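Local coordinates for poly-beta-1,6-N-acetyl-D-glucosamine export protein (Escherichia coli, PDB 4Y25) that exports the biofilm adhesin poly-beta-1,6-N-acetyl-D-glucosamine, probably partly N-deacetylated, across the outer membrane, this part being its C-terminal beta-barrel, at residues D108-G113 and V141-N146; D162-H167 and E194-H199; Q232-G237 and T252-G257. One frame throughout, in Å; residues are numbered along the deposited sequence.

Contact 1: D108-G113 and V141-N146; sequences DNWRIG and VRWYQN
W110 and W143 face each other as a non-hydrogen-bonded antiparallel pair, and their indoles form an offset stack. The six-membered ring of W110 lies against the five-membered ring of W143, with centroids 4.2 Å apart and planes at 19°. W143 also sets its CB almost squarely over the six-membered ring of W110, a CH-pi contact, and the two side chains lie side by side. V141 completes this face: CG1 reaches the rim of the W110 ring at CE3 (3.7 Å), while CG2 lies alongside I112 CG1 at 3.9 Å.

The other face of the sheet carries charge. R111 and R142 run side by side, and their guanidinium groups lie flat on one another, centres 4.2 Å apart and planes at only 8°. The R142 chain is extended from CG to NE, whereas R111 bends at chi3 (-66°), which brings the two groups into register. R111 also makes a cation-pi contact with W103, which could offset part of the repulsion between the like charges.

Backbone bonding holds the strands in line. R111 and R142 exchange two hydrogen bonds, R111 N to R142 O (3.0 Å) and R142 N to R111 O (2.9 Å); Y144 N adds a third to N109 O (2.8 Å).

The contact lies near one end of the closed barrel, where strands 110-118 and 134-144 meet. Beyond them, I112 pairs through its backbone with Y104 of strand 94-105, and V141 and W143 pair with V153 and Y151 of strand 149-160.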
ATOM      1  N   ASP A 108       4.214 -11.740 -21.373  1.00167.40           N
ATOM      2  CA  ASP A 108       4.457 -12.132 -19.989  1.00164.87           C
ATOM      3  C   ASP A 108       5.652 -11.392 -19.368  1.00154.62           C
ATOM      4  O   ASP A 108       6.137 -11.765 -18.300  1.00135.03           O
ATOM      5  CB  ASP A 108       4.629 -13.654 -19.891  1.00161.73           C
ATOM      6  CG  ASP A 108       5.749 -14.182 -20.766  1.00163.33           C
ATOM      7  OD1 ASP A 108       6.351 -13.393 -21.524  1.00170.22           O
ATOM      8  OD2 ASP A 108       6.018 -15.400 -20.702  1.00161.70           O
ATOM      9  N   ASN A 109       6.108 -10.335 -20.039  1.00154.94           N
ATOM     10  CA  ASN A 109       7.057  -9.387 -19.462  1.00149.29           C
ATOM     11  C   ASN A 109       6.371  -8.074 -19.078  1.00139.28           C
ATOM     12  O   ASN A 109       6.876  -7.325 -18.241  1.00132.67           O
ATOM     13  CB  ASN A 109       8.201  -9.089 -20.436  1.00145.37           C
ATOM     14  CG  ASN A 109       8.914 -10.338 -20.903  1.00146.83           C
ATOM     15  OD1 ASN A 109       8.322 -11.412 -20.978  1.00155.62           O
ATOM     16  ND2 ASN A 109      10.195 -10.201 -21.225  1.00142.50           N
ATOM     17  N   TRP A 110       5.230  -7.787 -19.706  1.00125.89           N
ATOM     18  CA  TRP A 110       4.498  -6.540 -19.450  1.00116.41           C
ATOM     19  C   TRP A 110       3.116  -6.781 -18.834  1.00111.89           C
ATOM     20  O   TRP A 110       2.379  -7.674 -19.246  1.00111.50           O
ATOM     21  CB  TRP A 110       4.340  -5.724 -20.745  1.00100.37           C
ATOM     22  CG  TRP A 110       5.624  -5.208 -21.343  1.00103.65           C
ATOM     23  CD1 TRP A 110       6.545  -5.930 -22.030  1.00 96.73           C
ATOM     24  CD2 TRP A 110       6.089  -3.857 -21.361  1.00100.86           C
ATOM     25  NE1 TRP A 110       7.571  -5.136 -22.448  1.00 96.70           N
ATOM     26  CE2 TRP A 110       7.314  -3.850 -22.052  1.00 95.93           C
ATOM     27  CE3 TRP A 110       5.600  -2.655 -20.848  1.00 91.87           C
ATOM     28  CZ2 TRP A 110       8.055  -2.706 -22.247  1.00102.03           C
ATOM     29  CZ3 TRP A 110       6.341  -1.505 -21.041  1.00108.58           C
ATOM     30  CH2 TRP A 110       7.560  -1.541 -21.737  1.00113.88           C
ATOM     31  N   ARG A 111       2.774  -5.966 -17.844  1.00103.98           N
ATOM     32  CA  ARG A 111       1.460  -6.016 -17.216  1.00 91.36           C
ATOM     33  C   ARG A 111       0.903  -4.615 -17.017  1.00 96.77           C
ATOM     34  O   ARG A 111       1.622  -3.708 -16.596  1.00 94.67           O
ATOM     35  CB  ARG A 111       1.526  -6.743 -15.872  1.00 88.94           C
ATOM     36  CG  ARG A 111       0.259  -6.611 -15.044  1.00 83.09           C
ATOM     37  CD  ARG A 111       0.445  -7.177 -13.657  1.00 74.61           C
ATOM     38  NE  ARG A 111       0.642  -8.621 -13.693  1.00103.29           N
ATOM     39  CZ  ARG A 111       0.503  -9.417 -12.639  1.00108.50           C
ATOM     40  NH1 ARG A 111       0.701 -10.723 -12.762  1.00114.11           N
ATOM     41  NH2 ARG A 111       0.159  -8.908 -11.465  1.00113.73           N
ATOM     42  N   ILE A 112      -0.377  -4.437 -17.322  1.00103.00           N
ATOM     43  CA  ILE A 112      -1.033  -3.152 -17.117  1.00107.06           C
ATOM     44  C   ILE A 112      -2.143  -3.300 -16.083  1.00 95.23           C
ATOM     45  O   ILE A 112      -2.913  -4.261 -16.119  1.00 89.23           O
ATOM     46  CB  ILE A 112      -1.594  -2.591 -18.441  1.00111.62           C
ATOM     47  CG1 ILE A 112      -0.441  -2.231 -19.383  1.00112.74           C
ATOM     48  CG2 ILE A 112      -2.473  -1.374 -18.192  1.00105.60           C
ATOM     49  CD1 ILE A 112      -0.867  -1.514 -20.645  1.00119.57           C
ATOM     50  N   GLY A 113      -2.203  -2.357 -15.148  1.00 81.59           N
ATOM     51  CA  GLY A 113      -3.199  -2.386 -14.092  1.00 73.26           C
ATOM     52  C   GLY A 113      -4.025  -1.117 -14.020  1.00 81.86           C
ATOM     53  O   GLY A 113      -3.534  -0.021 -14.294  1.00 85.72           O
ATOM     54  N   VAL A 141       2.036   0.372 -15.041  1.00101.97           N
ATOM     55  CA  VAL A 141       2.654  -0.516 -16.019  1.00100.23           C
ATOM     56  C   VAL A 141       3.926  -1.116 -15.428  1.00 93.71           C
ATOM     57  O   VAL A 141       4.771  -0.398 -14.896  1.00102.21           O
ATOM     58  CB  VAL A 141       2.989   0.223 -17.334  1.00 94.10           C
ATOM     59  CG1 VAL A 141       3.742  -0.693 -18.287  1.00 81.74           C
ATOM     60  CG2 VAL A 141       1.721   0.749 -17.986  1.00105.33           C
ATOM     61  N   ARG A 142       4.053  -2.434 -15.522  1.00 85.57           N
ATOM     62  CA  ARG A 142       5.184  -3.150 -14.945  1.00 92.66           C
ATOM     63  C   ARG A 142       5.905  -3.972 -16.017  1.00104.79           C
ATOM     64  O   ARG A 142       5.268  -4.652 -16.821  1.00111.55           O
ATOM     65  CB  ARG A 142       4.696  -4.019 -13.777  1.00 97.17           C
ATOM     66  CG  ARG A 142       5.396  -5.349 -13.558  1.00110.07           C
ATOM     67  CD  ARG A 142       4.646  -6.145 -12.479  1.00142.97           C
ATOM     68  NE  ARG A 142       4.787  -7.595 -12.621  1.00155.61           N
ATOM     69  CZ  ARG A 142       4.470  -8.473 -11.674  1.00157.27           C
ATOM     70  NH1 ARG A 142       4.026  -8.052 -10.499  1.00151.83           N
ATOM     71  NH2 ARG A 142       4.637  -9.771 -11.887  1.00160.68           N
ATOM     72  N   TRP A 143       7.232  -3.885 -16.037  1.00106.09           N
ATOM     73  CA  TRP A 143       8.031  -4.484 -17.104  1.00118.78           C
ATOM     74  C   TRP A 143       9.218  -5.289 -16.569  1.00111.81           C
ATOM     75  O   TRP A 143      10.051  -4.763 -15.826  1.00105.67           O
ATOM     76  CB  TRP A 143       8.527  -3.390 -18.052  1.00128.08           C
ATOM     77  CG  TRP A 143       9.545  -3.852 -19.036  1.00132.55           C
ATOM     78  CD1 TRP A 143       9.530  -5.014 -19.750  1.00118.49           C
ATOM     79  CD2 TRP A 143      10.758  -3.180 -19.386  1.00136.84           C
ATOM     80  NE1 TRP A 143      10.652  -5.100 -20.538  1.00123.45           N
ATOM     81  CE2 TRP A 143      11.423  -3.986 -20.332  1.00134.68           C
ATOM     82  CE3 TRP A 143      11.344  -1.972 -18.997  1.00128.40           C
ATOM     83  CZ2 TRP A 143      12.644  -3.621 -20.894  1.00132.17           C
ATOM     84  CZ3 TRP A 143      12.554  -1.612 -19.557  1.00128.34           C
ATOM     85  CH2 TRP A 143      13.192  -2.434 -20.494  1.00132.64           C
ATOM     86  N   TYR A 144       9.293  -6.560 -16.969  1.00116.44           N
ATOM     87  CA  TYR A 144      10.331  -7.477 -16.484  1.00117.06           C
ATOM     88  C   TYR A 144      11.370  -7.791 -17.551  1.00123.93           C
ATOM     89  O   TYR A 144      11.197  -8.707 -18.348  1.00132.15           O
ATOM     90  CB  TYR A 144       9.709  -8.770 -15.952  1.00124.73           C
ATOM     91  CG  TYR A 144       8.979  -8.519 -14.673  1.00151.79           C
ATOM     92  CD1 TYR A 144       9.016  -7.269 -14.098  1.00179.36           C
ATOM     93  CD2 TYR A 144       8.348  -9.537 -13.969  1.00154.52           C
ATOM     94  CE1 TYR A 144       8.374  -6.995 -12.889  1.00191.73           C
ATOM     95  CE2 TYR A 144       7.709  -9.270 -12.742  1.00165.12           C
ATOM     96  CZ  TYR A 144       7.751  -7.978 -12.206  1.00184.10           C
ATOM     97  OH  TYR A 144       7.168  -7.659 -10.997  1.00182.55           O
ATOM     98  N   GLN A 145      12.466  -7.033 -17.529  1.00126.08           N
ATOM     99  CA  GLN A 145      13.465  -7.035 -18.600  1.00125.91           C
ATOM    100  C   GLN A 145      14.371  -8.266 -18.567  1.00141.57           C
ATOM    101  O   GLN A 145      14.652  -8.853 -19.610  1.00139.20           O
ATOM    102  CB  GLN A 145      14.299  -5.747 -18.535  1.00113.80           C
ATOM    103  CG  GLN A 145      15.783  -5.882 -18.843  1.00133.48           C
ATOM    104  CD  GLN A 145      16.509  -4.541 -18.784  1.00155.24           C
ATOM    105  OE1 GLN A 145      15.881  -3.479 -18.801  1.00155.60           O
ATOM    106  NE2 GLN A 145      17.835  -4.587 -18.715  1.00163.57           N
ATOM    107  N   ASN A 146      14.819  -8.658 -17.376  1.00154.63           N
ATOM    108  CA  ASN A 146      15.581  -9.899 -17.216  1.00160.77           C
ATOM    109  C   ASN A 146      14.755 -10.921 -16.450  1.00158.34           C
ATOM    110  O   ASN A 146      13.548 -11.032 -16.651  1.00168.87           O
ATOM    111  CB  ASN A 146      16.908  -9.654 -16.487  1.00164.92           C
ATOM    112  CG  ASN A 146      17.844  -8.742 -17.255  1.00175.68           C
ATOM    113  OD1 ASN A 146      17.859  -8.745 -18.485  1.00188.89           O
ATOM    114  ND2 ASN A 146      18.633  -7.956 -16.530  1.00174.55           N
TER

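Contact 2: D162-H167 and E194-H199; sequences DSNQRH and EQNTEH
R166 and N196 lie side by side where the open end of a beta hairpin, strands 165-179 and 183-195 of the barrel wall, gives way to loops. Their flat groups are nearly perpendicular, the guanidinium and amide planes standing 82° apart. R166 NE points its N-H, in the guanidinium plane, at a lone pair of N196 OD1, 2.8 Å away and almost straight at 176°. E194 comes from another direction: its OE2 sits over a face of the guanidinium, 3.0 Å from R166 NE, a salt bridge of charge alone with no N-H aimed at it. The same OE2 takes a hydrogen bond from N196 ND2, so the carboxylate positions the amide that receives the arginine. N196 ND2 is also bound to P206 O, and R166 NH2 to N205 OD1.

N164 crosses N196 obliquely, the two amide planes turned only modestly apart, and donates an ND2 hydrogen to the oxygen already used by R166 (N164 ND2 to N196 OD1, 3.1 Å). With CG anti to the backbone N (chi1 -175°), N164 swings its other end among the backbone of the facing loop. There OD1 is gripped by T197 N and E198 N, with a weak bond from T197 OG1 and a further one from N205 ND2. Here side-chain amides, not strand pairing, join the two chain ends leaving the hairpin.

Regular pairing appears with H167 and Q195, joined by two backbone bonds, H167 N to Q195 O (3.0 Å) and Q195 N to H167 O (3.2 Å). At the loop end, T197 OG1 accepts the backbone N-H of Q165 across 3.0 Å.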
ATOM      1  N   ASP A 162     -13.309  19.397  -2.222  1.00120.11           N
ATOM      2  CA  ASP A 162     -13.037  20.809  -1.979  1.00119.09           C
ATOM      3  C   ASP A 162     -12.264  21.417  -3.151  1.00112.04           C
ATOM      4  O   ASP A 162     -11.391  22.266  -2.960  1.00119.52           O
ATOM      5  CB  ASP A 162     -12.272  20.995  -0.662  1.00113.07           C
ATOM      6  CG  ASP A 162     -10.854  20.447  -0.711  1.00106.55           C
ATOM      7  OD1 ASP A 162     -10.548  19.645  -1.617  1.00 88.46           O
ATOM      8  OD2 ASP A 162     -10.043  20.814   0.165  1.00110.74           O
ATOM      9  N   SER A 163     -12.591  20.945  -4.354  1.00106.49           N
ATOM     10  CA  SER A 163     -12.048  21.453  -5.618  1.00121.74           C
ATOM     11  C   SER A 163     -10.583  21.085  -5.864  1.00127.90           C
ATOM     12  O   SER A 163     -10.064  21.313  -6.957  1.00119.70           O
ATOM     13  CB  SER A 163     -12.211  22.977  -5.699  1.00124.75           C
ATOM     14  OG  SER A 163     -11.610  23.492  -6.875  1.00138.17           O
ATOM     15  N   ASN A 164      -9.918  20.514  -4.865  1.00124.24           N
ATOM     16  CA  ASN A 164      -8.518  20.135  -5.026  1.00101.85           C
ATOM     17  C   ASN A 164      -8.360  18.863  -5.843  1.00102.45           C
ATOM     18  O   ASN A 164      -9.028  17.864  -5.583  1.00110.04           O
ATOM     19  CB  ASN A 164      -7.845  19.949  -3.666  1.00103.80           C
ATOM     20  CG  ASN A 164      -6.356  19.662  -3.788  1.00101.60           C
ATOM     21  OD1 ASN A 164      -5.548  20.575  -3.960  1.00106.18           O
ATOM     22  ND2 ASN A 164      -5.989  18.388  -3.706  1.00 81.98           N
ATOM     23  N   GLN A 165      -7.478  18.899  -6.836  1.00105.88           N
ATOM     24  CA  GLN A 165      -7.159  17.689  -7.576  1.00115.03           C
ATOM     25  C   GLN A 165      -5.683  17.336  -7.440  1.00 99.80           C
ATOM     26  O   GLN A 165      -4.801  18.148  -7.720  1.00102.74           O
ATOM     27  CB  GLN A 165      -7.546  17.814  -9.056  1.00127.53           C
ATOM     28  CG  GLN A 165      -7.530  19.214  -9.632  1.00129.31           C
ATOM     29  CD  GLN A 165      -7.746  19.209 -11.135  1.00136.38           C
ATOM     30  OE1 GLN A 165      -8.654  18.545 -11.639  1.00146.82           O
ATOM     31  NE2 GLN A 165      -6.913  19.948 -11.859  1.00123.69           N
ATOM     32  N   ARG A 166      -5.437  16.109  -7.000  1.00 92.62           N
ATOM     33  CA  ARG A 166      -4.088  15.608  -6.786  1.00 85.25           C
ATOM     34  C   ARG A 166      -3.677  14.636  -7.882  1.00 97.95           C
ATOM     35  O   ARG A 166      -4.311  13.597  -8.070  1.00109.95           O
ATOM     36  CB  ARG A 166      -3.993  14.924  -5.422  1.00 90.56           C
ATOM     37  CG  ARG A 166      -2.644  14.298  -5.131  1.00 95.32           C
ATOM     38  CD  ARG A 166      -2.591  13.771  -3.710  1.00101.79           C
ATOM     39  NE  ARG A 166      -2.811  14.832  -2.733  1.00101.18           N
ATOM     40  CZ  ARG A 166      -2.876  14.636  -1.420  1.00 92.88           C
ATOM     41  NH1 ARG A 166      -2.741  13.413  -0.924  1.00 92.39           N
ATOM     42  NH2 ARG A 166      -3.078  15.662  -0.606  1.00 84.36           N
ATOM     43  N   HIS A 167      -2.618  14.977  -8.609  1.00 99.61           N
ATOM     44  CA  HIS A 167      -2.058  14.066  -9.596  1.00106.95           C
ATOM     45  C   HIS A 167      -0.736  13.512  -9.079  1.00101.53           C
ATOM     46  O   HIS A 167       0.257  14.230  -8.994  1.00113.85           O
ATOM     47  CB  HIS A 167      -1.856  14.765 -10.945  1.00121.49           C
ATOM     48  CG  HIS A 167      -2.938  15.739 -11.291  1.00140.31           C
ATOM     49  ND1 HIS A 167      -2.948  17.036 -10.824  1.00156.43           N
ATOM     50  CD2 HIS A 167      -4.047  15.610 -12.058  1.00140.32           C
ATOM     51  CE1 HIS A 167      -4.013  17.663 -11.289  1.00161.48           C
ATOM     52  NE2 HIS A 167      -4.698  16.819 -12.041  1.00156.22           N
ATOM     53  N   GLU A 194       4.108  14.528  -6.807  1.00 86.51           N
ATOM     54  CA  GLU A 194       2.762  14.872  -6.361  1.00 93.08           C
ATOM     55  C   GLU A 194       2.472  16.353  -6.579  1.00105.14           C
ATOM     56  O   GLU A 194       3.264  17.215  -6.195  1.00 95.93           O
ATOM     57  CB  GLU A 194       2.569  14.517  -4.883  1.00 83.80           C
ATOM     58  CG  GLU A 194       1.221  14.952  -4.314  1.00 91.94           C
ATOM     59  CD  GLU A 194       1.116  14.744  -2.813  1.00116.55           C
ATOM     60  OE1 GLU A 194       2.037  14.138  -2.224  1.00129.78           O
ATOM     61  OE2 GLU A 194       0.110  15.192  -2.220  1.00104.08           O
ATOM     62  N   GLN A 195       1.332  16.642  -7.197  1.00107.01           N
ATOM     63  CA  GLN A 195       0.919  18.019  -7.436  1.00 99.15           C
ATOM     64  C   GLN A 195      -0.531  18.232  -7.013  1.00 97.94           C
ATOM     65  O   GLN A 195      -1.403  17.421  -7.319  1.00118.40           O
ATOM     66  CB  GLN A 195       1.111  18.387  -8.911  1.00116.36           C
ATOM     67  CG  GLN A 195       0.332  19.610  -9.371  1.00139.30           C
ATOM     68  CD  GLN A 195      -0.791  19.257 -10.327  1.00150.14           C
ATOM     69  OE1 GLN A 195      -0.830  18.155 -10.874  1.00160.28           O
ATOM     70  NE2 GLN A 195      -1.714  20.192 -10.531  1.00142.84           N
ATOM     71  N   ASN A 196      -0.780  19.323  -6.295  1.00 98.01           N
ATOM     72  CA  ASN A 196      -2.128  19.664  -5.855  1.00106.44           C
ATOM     73  C   ASN A 196      -2.541  21.047  -6.346  1.00114.93           C
ATOM     74  O   ASN A 196      -1.803  21.687  -7.096  1.00124.23           O
ATOM     75  CB  ASN A 196      -2.225  19.595  -4.332  1.00105.55           C
ATOM     76  CG  ASN A 196      -2.095  18.182  -3.807  1.00104.72           C
ATOM     77  OD1 ASN A 196      -3.060  17.420  -3.800  1.00 92.47           O
ATOM     78  ND2 ASN A 196      -0.896  17.824  -3.357  1.00110.94           N
ATOM     79  N   THR A 197      -3.716  21.510  -5.930  1.00111.96           N
ATOM     80  CA  THR A 197      -4.224  22.791  -6.414  1.00114.97           C
ATOM     81  C   THR A 197      -4.701  23.726  -5.300  1.00120.15           C
ATOM     82  O   THR A 197      -4.336  24.902  -5.287  1.00140.69           O
ATOM     83  CB  THR A 197      -5.378  22.591  -7.422  1.00 96.87           C
ATOM     84  OG1 THR A 197      -6.364  21.714  -6.865  1.00103.86           O
ATOM     85  CG2 THR A 197      -4.852  21.989  -8.715  1.00 74.23           C
ATOM     86  N   GLU A 198      -5.514  23.221  -4.376  1.00 98.23           N
ATOM     87  CA  GLU A 198      -6.030  24.062  -3.294  1.00123.75           C
ATOM     88  C   GLU A 198      -4.892  24.493  -2.367  1.00119.51           C
ATOM     89  O   GLU A 198      -4.098  23.666  -1.924  1.00106.05           O
ATOM     90  CB  GLU A 198      -7.121  23.330  -2.509  1.00130.46           C
ATOM     91  CG  GLU A 198      -8.018  24.250  -1.687  1.00132.79           C
ATOM     92  CD  GLU A 198      -9.012  25.024  -2.538  1.00138.19           C
ATOM     93  OE1 GLU A 198      -9.125  24.732  -3.748  1.00137.27           O
ATOM     94  OE2 GLU A 198      -9.681  25.929  -1.995  1.00136.56           O
ATOM     95  N   HIS A 199      -4.822  25.790  -2.070  1.00129.37           N
ATOM     96  CA  HIS A 199      -3.630  26.364  -1.448  1.00132.05           C
ATOM     97  C   HIS A 199      -3.724  26.567   0.063  1.00139.28           C
ATOM     98  O   HIS A 199      -2.734  26.395   0.775  1.00144.01           O
ATOM     99  CB  HIS A 199      -3.288  27.693  -2.124  1.00136.60           C
ATOM    100  CG  HIS A 199      -2.359  27.549  -3.285  1.00145.11           C
ATOM    101  ND1 HIS A 199      -2.018  28.600  -4.111  1.00139.81           N
ATOM    102  CD2 HIS A 199      -1.696  26.469  -3.765  1.00158.34           C
ATOM    103  CE1 HIS A 199      -1.185  28.175  -5.043  1.00145.47           C
ATOM    104  NE2 HIS A 199      -0.972  26.885  -4.855  1.00159.51           N
TER

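Contact 3: Q232-G237 and T252-G257; sequences QIFSAG and TQLGYG
Q232 and Y256 supply the side-chain hydrogen bond of this contact: Y256 OH donates to Q232 OE1 at 2.8 Å. OE1 lies at the ring edge, near the phenol plane, and the hydroxyl in the carbonyl plane of Q232. The ring and amide planes stand 79° apart, so the phenol meets the glutamine across rather than flat. Q232 places its CG between its backbone N and carbonyl carbon (chi1 64°) and runs extended beyond it, which carries OE1 to the hydroxyl. Both groups have further partners, Q258 NE2 for Y256 OH and, weakly, H220 ND1 for Q232 NE2.

Six backbone bonds join the strands. I233 and G257 exchange two, I233 N to G257 O (2.6 Å) and G257 N to I233 O (2.8 Å). S235 and G255 do the same, as do G237 and Q253. The backbone N-H and C=O groups of these alternate residues are thus satisfied by the facing strand. Q232, F234 and A236 form backbone bonds with H220, A218 and F216 of strand 208-225, T252 and L254 with K276 and W274 of strand 266-278.

F234, A236, L254 and Y256 share one face, where L254 CD2 touches A236 CB (3.6 Å); on the other, S235 OG lies over glycine G255 (3.6 Å from its CA).

Because the backbone polar groups are paired within the sheet, the face of F234, A236 and L254 can be apolar, with Y256 adding one hydroxyl. F234, L254 and Y256 lie on the surface there, consistent with the lipid-facing side of a barrel in the outer membrane.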
ATOM      1  N   GLN A 232      13.954 -12.867   7.863  1.00 71.55           N
ATOM      2  CA  GLN A 232      13.963 -11.496   8.359  1.00 81.77           C
ATOM      3  C   GLN A 232      14.249 -10.523   7.222  1.00 81.11           C
ATOM      4  O   GLN A 232      15.036 -10.810   6.317  1.00 63.20           O
ATOM      5  CB  GLN A 232      14.991 -11.313   9.475  1.00 64.05           C
ATOM      6  CG  GLN A 232      16.424 -11.527   9.043  1.00 81.79           C
ATOM      7  CD  GLN A 232      17.405 -11.273  10.163  1.00 97.68           C
ATOM      8  OE1 GLN A 232      17.016 -10.903  11.272  1.00 94.73           O
ATOM      9  NE2 GLN A 232      18.688 -11.473   9.883  1.00100.17           N
ATOM     10  N   ILE A 233      13.605  -9.366   7.277  1.00 79.17           N
ATOM     11  CA  ILE A 233      13.729  -8.379   6.221  1.00 68.06           C
ATOM     12  C   ILE A 233      14.351  -7.093   6.744  1.00 66.28           C
ATOM     13  O   ILE A 233      13.814  -6.460   7.651  1.00 80.47           O
ATOM     14  CB  ILE A 233      12.361  -8.057   5.601  1.00 63.81           C
ATOM     15  CG1 ILE A 233      11.645  -9.350   5.201  1.00 70.02           C
ATOM     16  CG2 ILE A 233      12.528  -7.123   4.414  1.00 54.82           C
ATOM     17  CD1 ILE A 233      10.144  -9.204   5.074  1.00 91.58           C
ATOM     18  N   PHE A 234      15.490  -6.714   6.177  1.00 71.25           N
ATOM     19  CA  PHE A 234      16.088  -5.425   6.489  1.00 73.22           C
ATOM     20  C   PHE A 234      16.099  -4.541   5.252  1.00 71.68           C
ATOM     21  O   PHE A 234      16.520  -4.970   4.178  1.00 83.67           O
ATOM     22  CB  PHE A 234      17.508  -5.587   7.030  1.00 72.51           C
ATOM     23  CG  PHE A 234      18.219  -4.284   7.240  1.00101.00           C
ATOM     24  CD1 PHE A 234      17.756  -3.372   8.175  1.00113.54           C
ATOM     25  CD2 PHE A 234      19.343  -3.962   6.495  1.00115.95           C
ATOM     26  CE1 PHE A 234      18.405  -2.164   8.369  1.00108.78           C
ATOM     27  CE2 PHE A 234      19.996  -2.756   6.685  1.00109.19           C
ATOM     28  CZ  PHE A 234      19.525  -1.856   7.623  1.00 97.19           C
ATOM     29  N   SER A 235      15.624  -3.308   5.405  1.00 68.06           N
ATOM     30  CA  SER A 235      15.598  -2.362   4.296  1.00 80.02           C
ATOM     31  C   SER A 235      16.057  -0.985   4.759  1.00 79.66           C
ATOM     32  O   SER A 235      15.775  -0.573   5.886  1.00 71.25           O
ATOM     33  CB  SER A 235      14.197  -2.271   3.688  1.00 67.19           C
ATOM     34  OG  SER A 235      13.262  -1.781   4.635  1.00 73.25           O
ATOM     35  N   ALA A 236      16.767  -0.280   3.884  1.00 69.17           N
ATOM     36  CA  ALA A 236      17.294   1.039   4.208  1.00 75.25           C
ATOM     37  C   ALA A 236      17.350   1.930   2.972  1.00 84.32           C
ATOM     38  O   ALA A 236      17.636   1.464   1.867  1.00 71.86           O
ATOM     39  CB  ALA A 236      18.673   0.919   4.834  1.00 68.48           C
ATOM     40  N   GLY A 237      17.076   3.215   3.168  1.00 72.76           N
ATOM     41  CA  GLY A 237      17.075   4.163   2.073  1.00 83.89           C
ATOM     42  C   GLY A 237      17.511   5.550   2.497  1.00 85.03           C
ATOM     43  O   GLY A 237      17.141   6.032   3.570  1.00 69.58           O
ATOM     44  N   THR A 252      15.484   9.861   4.806  1.00 63.45           N
ATOM     45  CA  THR A 252      16.081   8.631   5.299  1.00 81.30           C
ATOM     46  C   THR A 252      14.986   7.676   5.762  1.00 80.68           C
ATOM     47  O   THR A 252      13.981   8.096   6.338  1.00 74.00           O
ATOM     48  CB  THR A 252      17.073   8.903   6.447  1.00 84.28           C
ATOM     49  OG1 THR A 252      17.639   7.666   6.897  1.00108.92           O
ATOM     50  CG2 THR A 252      16.375   9.585   7.609  1.00 83.48           C
ATOM     51  N   GLN A 253      15.167   6.389   5.490  1.00 81.05           N
ATOM     52  CA  GLN A 253      14.164   5.407   5.879  1.00 83.80           C
ATOM     53  C   GLN A 253      14.782   4.060   6.230  1.00 76.06           C
ATOM     54  O   GLN A 253      15.718   3.595   5.577  1.00 73.73           O
ATOM     55  CB  GLN A 253      13.124   5.244   4.767  1.00 68.05           C
ATOM     56  CG  GLN A 253      13.699   4.873   3.416  1.00 89.98           C
ATOM     57  CD  GLN A 253      12.693   5.044   2.296  1.00 95.64           C
ATOM     58  OE1 GLN A 253      11.702   5.761   2.443  1.00 90.75           O
ATOM     59  NE2 GLN A 253      12.945   4.388   1.169  1.00 88.86           N
ATOM     60  N   LEU A 254      14.247   3.447   7.281  1.00 70.58           N
ATOM     61  CA  LEU A 254      14.714   2.152   7.753  1.00 67.53           C
ATOM     62  C   LEU A 254      13.534   1.246   8.052  1.00 77.12           C
ATOM     63  O   LEU A 254      12.490   1.702   8.516  1.00 87.23           O
ATOM     64  CB  LEU A 254      15.578   2.301   9.006  1.00 74.77           C
ATOM     65  CG  LEU A 254      16.934   2.992   8.864  1.00 93.19           C
ATOM     66  CD1 LEU A 254      17.451   3.416  10.231  1.00 82.95           C
ATOM     67  CD2 LEU A 254      17.929   2.075   8.175  1.00 86.55           C
ATOM     68  N   GLY A 255      13.707  -0.041   7.785  1.00 73.69           N
ATOM     69  CA  GLY A 255      12.686  -1.017   8.095  1.00 61.57           C
ATOM     70  C   GLY A 255      13.298  -2.316   8.567  1.00 70.24           C
ATOM     71  O   GLY A 255      14.343  -2.740   8.069  1.00 66.28           O
ATOM     72  N   TYR A 256      12.656  -2.939   9.550  1.00 57.71           N
ATOM     73  CA  TYR A 256      13.018  -4.288   9.957  1.00 65.56           C
ATOM     74  C   TYR A 256      11.766  -5.118  10.179  1.00 63.94           C
ATOM     75  O   TYR A 256      10.834  -4.684  10.858  1.00 65.64           O
ATOM     76  CB  TYR A 256      13.867  -4.290  11.226  1.00 57.79           C
ATOM     77  CG  TYR A 256      14.204  -5.692  11.672  1.00 69.91           C
ATOM     78  CD1 TYR A 256      15.261  -6.385  11.099  1.00 75.40           C
ATOM     79  CD2 TYR A 256      13.446  -6.336  12.643  1.00 78.47           C
ATOM     80  CE1 TYR A 256      15.567  -7.675  11.494  1.00 86.54           C
ATOM     81  CE2 TYR A 256      13.741  -7.625  13.044  1.00 71.35           C
ATOM     82  CZ  TYR A 256      14.802  -8.290  12.466  1.00 78.59           C
ATOM     83  OH  TYR A 256      15.096  -9.575  12.864  1.00 79.34           O
ATOM     84  N   GLY A 257      11.753  -6.317   9.614  1.00 63.09           N
ATOM     85  CA  GLY A 257      10.589  -7.176   9.706  1.00 67.93           C
ATOM     86  C   GLY A 257      10.920  -8.648   9.590  1.00 63.29           C
ATOM     87  O   GLY A 257      12.051  -9.017   9.271  1.00 64.63           O
TER

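Read from the N terminus, the three contacts come in series, none nested in or crossing another. Contact 1 closes first, bridging the 27 residues from strand 110-118 to strand 134-144, neighbours near one end of the barrel, the end of the chain termini. Contact 2 follows, joining the two ends of the hairpin of strands 165-179 and 183-195 at the opposite rim, about 30 Å away between centres. Contact 3 closes the smaller loop, with 14 residues between its segments, in the hairpin of strands 228-243 and 247-262, well within the wall. They do not touch, their nearest atoms lying about 14 to 16 Å apart, yet all join neighbouring strands of the same sixteen-stranded antiparallel sheet.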